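Catechol O-methyltransferase (Mycobacterium tuberculosis, PDB 6JCL) transfers a methyl group from S-adenosyl-L-methionine to one hydroxyl of catechol-like compounds, using a divalent metal cation and working as a homodimer. Local coordinates at residues 142-145 with 146-149. Residues are numbered along the deposited sequence; the frame is centred on the assembly and turned at random.
Sequences KENN and VAYI
Asn144 and Tyr148 meet across the first turn of a helix, where the tyrosine ring lies back over the residue at the N-cap position. The evidence for a CH-pi contact is that Asn144 CB sits 3.7 Å from the Tyr148 ring centroid, 25° off the ring normal, with Tyr148 CZ as its closest ring atom. Asn144 O lies over a face too, displaced from the ring centre, while accepting a 2.8 Å hydrogen bond from Tyr148 N, N-H...O angle 165°. Tyr148 CG, anti to its own carbonyl carbon, carries the ring back toward the preceding turn, and chi2 of -27° turns its face to Asn144. The side chain of Asn144 does not cap the helix; instead Asn144 ND2 bonds Asp141 OD2 and Tyr148 OH bonds Asp141 OD1, so the two oxygens of one carboxylate hold both polar ends. Water takes up two early N-H groups: one molecule accepts from Val146 N, and a second accepts from Ala147 N and donates to Glu143 O, 3.0 Å from each. One residue on, Ile149 N donates to Asn145 O at 2.8 Å. Through Tyr148, which touches S-adenosyl-L-homocysteine, the turn contributes to the cofactor pocket of the Rossmann-like fold. Following strand 133-138, it has Leu122 of helix 121-124 against Asn144, Ala147 and Tyr148, whereas Ile149 meets Thr188 and Met191 of helix 180-194.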
ATOM      1  N   LYS A 142      -4.071  20.032   6.711  1.00 19.45           N
ATOM      2  CA  LYS A 142      -5.056  19.214   6.003  1.00 19.39           C
ATOM      3  C   LYS A 142      -6.012  20.040   5.153  1.00 17.60           C
ATOM      4  O   LYS A 142      -6.511  19.536   4.135  1.00 19.15           O
ATOM      5  CB  LYS A 142      -5.866  18.360   6.986  1.00 18.97           C
ATOM      6  CG  LYS A 142      -4.998  17.479   7.886  1.00 18.13           C
ATOM      7  CD  LYS A 142      -3.966  16.664   7.093  1.00 16.63           C
ATOM      8  CE  LYS A 142      -3.380  15.539   7.944  1.00 22.28           C
ATOM      9  NZ  LYS A 142      -2.136  15.003   7.310  1.00 23.75           N
ATOM     10  N   GLU A 143      -6.314  21.280   5.558  1.00 18.80           N
ATOM     11  CA  GLU A 143      -7.225  22.091   4.749  1.00 18.93           C
ATOM     12  C   GLU A 143      -6.655  22.391   3.370  1.00 20.86           C
ATOM     13  O   GLU A 143      -7.416  22.774   2.475  1.00 23.76           O
ATOM     14  CB  GLU A 143      -7.598  23.395   5.465  1.00 32.13           C
ATOM     15  CG  GLU A 143      -8.724  23.233   6.500  1.00 45.17           C
ATOM     16  CD  GLU A 143     -10.068  23.819   6.038  1.00 58.97           C
ATOM     17  OE1 GLU A 143     -10.450  23.643   4.856  1.00 59.52           O
ATOM     18  OE2 GLU A 143     -10.747  24.464   6.869  1.00 59.64           O
ATOM     19  N   ASN A 144      -5.355  22.195   3.156  1.00 19.23           N
ATOM     20  CA  ASN A 144      -4.802  22.398   1.825  1.00 19.90           C
ATOM     21  C   ASN A 144      -4.507  21.098   1.091  1.00 19.54           C
ATOM     22  O   ASN A 144      -3.875  21.133   0.027  1.00 19.84           O
ATOM     23  CB  ASN A 144      -3.535  23.248   1.907  1.00 19.35           C
ATOM     24  CG  ASN A 144      -3.831  24.731   1.806  1.00 28.13           C
ATOM     25  OD1 ASN A 144      -4.628  25.168   0.963  1.00 26.52           O
ATOM     26  ND2 ASN A 144      -3.184  25.515   2.653  1.00 24.43           N
ATOM     27  N   ASN A 145      -4.970  19.950   1.602  1.00 18.24           N
ATOM     28  CA  ASN A 145      -4.803  18.705   0.848  1.00 17.31           C
ATOM     29  C   ASN A 145      -5.202  18.894  -0.618  1.00 17.68           C
ATOM     30  O   ASN A 145      -4.474  18.504  -1.534  1.00 18.99           O
ATOM     31  CB  ASN A 145      -5.673  17.596   1.426  1.00 20.29           C
ATOM     32  CG  ASN A 145      -5.074  16.881   2.615  1.00 18.62           C
ATOM     33  OD1 ASN A 145      -3.915  17.062   3.011  1.00 18.80           O
ATOM     34  ND2 ASN A 145      -5.916  16.068   3.234  1.00 18.02           N
ATOM     35  N   VAL A 146      -6.377  19.477  -0.853  1.00 18.85           N
ATOM     36  CA  VAL A 146      -6.912  19.559  -2.211  1.00 18.96           C
ATOM     37  C   VAL A 146      -6.024  20.433  -3.090  1.00 22.16           C
ATOM     38  O   VAL A 146      -5.708  20.067  -4.227  1.00 23.37           O
ATOM     39  CB  VAL A 146      -8.368  20.060  -2.180  1.00 23.42           C
ATOM     40  CG1 VAL A 146      -8.788  20.603  -3.537  1.00 27.51           C
ATOM     41  CG2 VAL A 146      -9.289  18.920  -1.746  1.00 23.75           C
ATOM     42  N   ALA A 147      -5.602  21.599  -2.580  1.00 20.28           N
ATOM     43  CA  ALA A 147      -4.647  22.423  -3.328  1.00 20.56           C
ATOM     44  C   ALA A 147      -3.340  21.673  -3.595  1.00 20.15           C
ATOM     45  O   ALA A 147      -2.783  21.756  -4.706  1.00 21.87           O
ATOM     46  CB  ALA A 147      -4.350  23.707  -2.562  1.00 20.94           C
ATOM     47  N   TYR A 148      -2.831  20.945  -2.589  1.00 19.25           N
ATOM     48  CA  TYR A 148      -1.572  20.224  -2.777  1.00 18.95           C
ATOM     49  C   TYR A 148      -1.728  19.102  -3.796  1.00 21.13           C
ATOM     50  O   TYR A 148      -0.794  18.812  -4.555  1.00 19.22           O
ATOM     51  CB  TYR A 148      -1.058  19.665  -1.443  1.00 18.11           C
ATOM     52  CG  TYR A 148      -0.754  20.740  -0.431  1.00 20.48           C
ATOM     53  CD1 TYR A 148      -0.388  22.021  -0.836  1.00 21.71           C
ATOM     54  CD2 TYR A 148      -0.830  20.470   0.929  1.00 17.69           C
ATOM     55  CE1 TYR A 148      -0.122  23.014   0.092  1.00 20.63           C
ATOM     56  CE2 TYR A 148      -0.571  21.450   1.862  1.00 17.97           C
ATOM     57  CZ  TYR A 148      -0.203  22.713   1.444  1.00 18.81           C
ATOM     58  OH  TYR A 148       0.045  23.688   2.380  1.00 19.84           O
ATOM     59  N   ILE A 149      -2.897  18.458  -3.826  1.00 18.68           N
ATOM     60  CA  ILE A 149      -3.138  17.415  -4.821  1.00 18.80           C
ATOM     61  C   ILE A 149      -3.167  18.022  -6.222  1.00 19.88           C
ATOM     62  O   ILE A 149      -2.588  17.467  -7.167  1.00 20.25           O
ATOM     63  CB  ILE A 149      -4.435  16.646  -4.502  1.00 19.71           C
ATOM     64  CG1 ILE A 149      -4.261  15.808  -3.241  1.00 19.25           C
ATOM     65  CG2 ILE A 149      -4.846  15.750  -5.698  1.00 21.07           C
ATOM     66  CD1 ILE A 149      -5.603  15.435  -2.600  1.00 22.82           C
TER
HETATM   67  O   HOH W   1      -8.155  19.823   1.658  1.00 32.89           O
HETATM   68  O   HOH W   2      -7.233  23.095  -0.538  1.00 36.14           O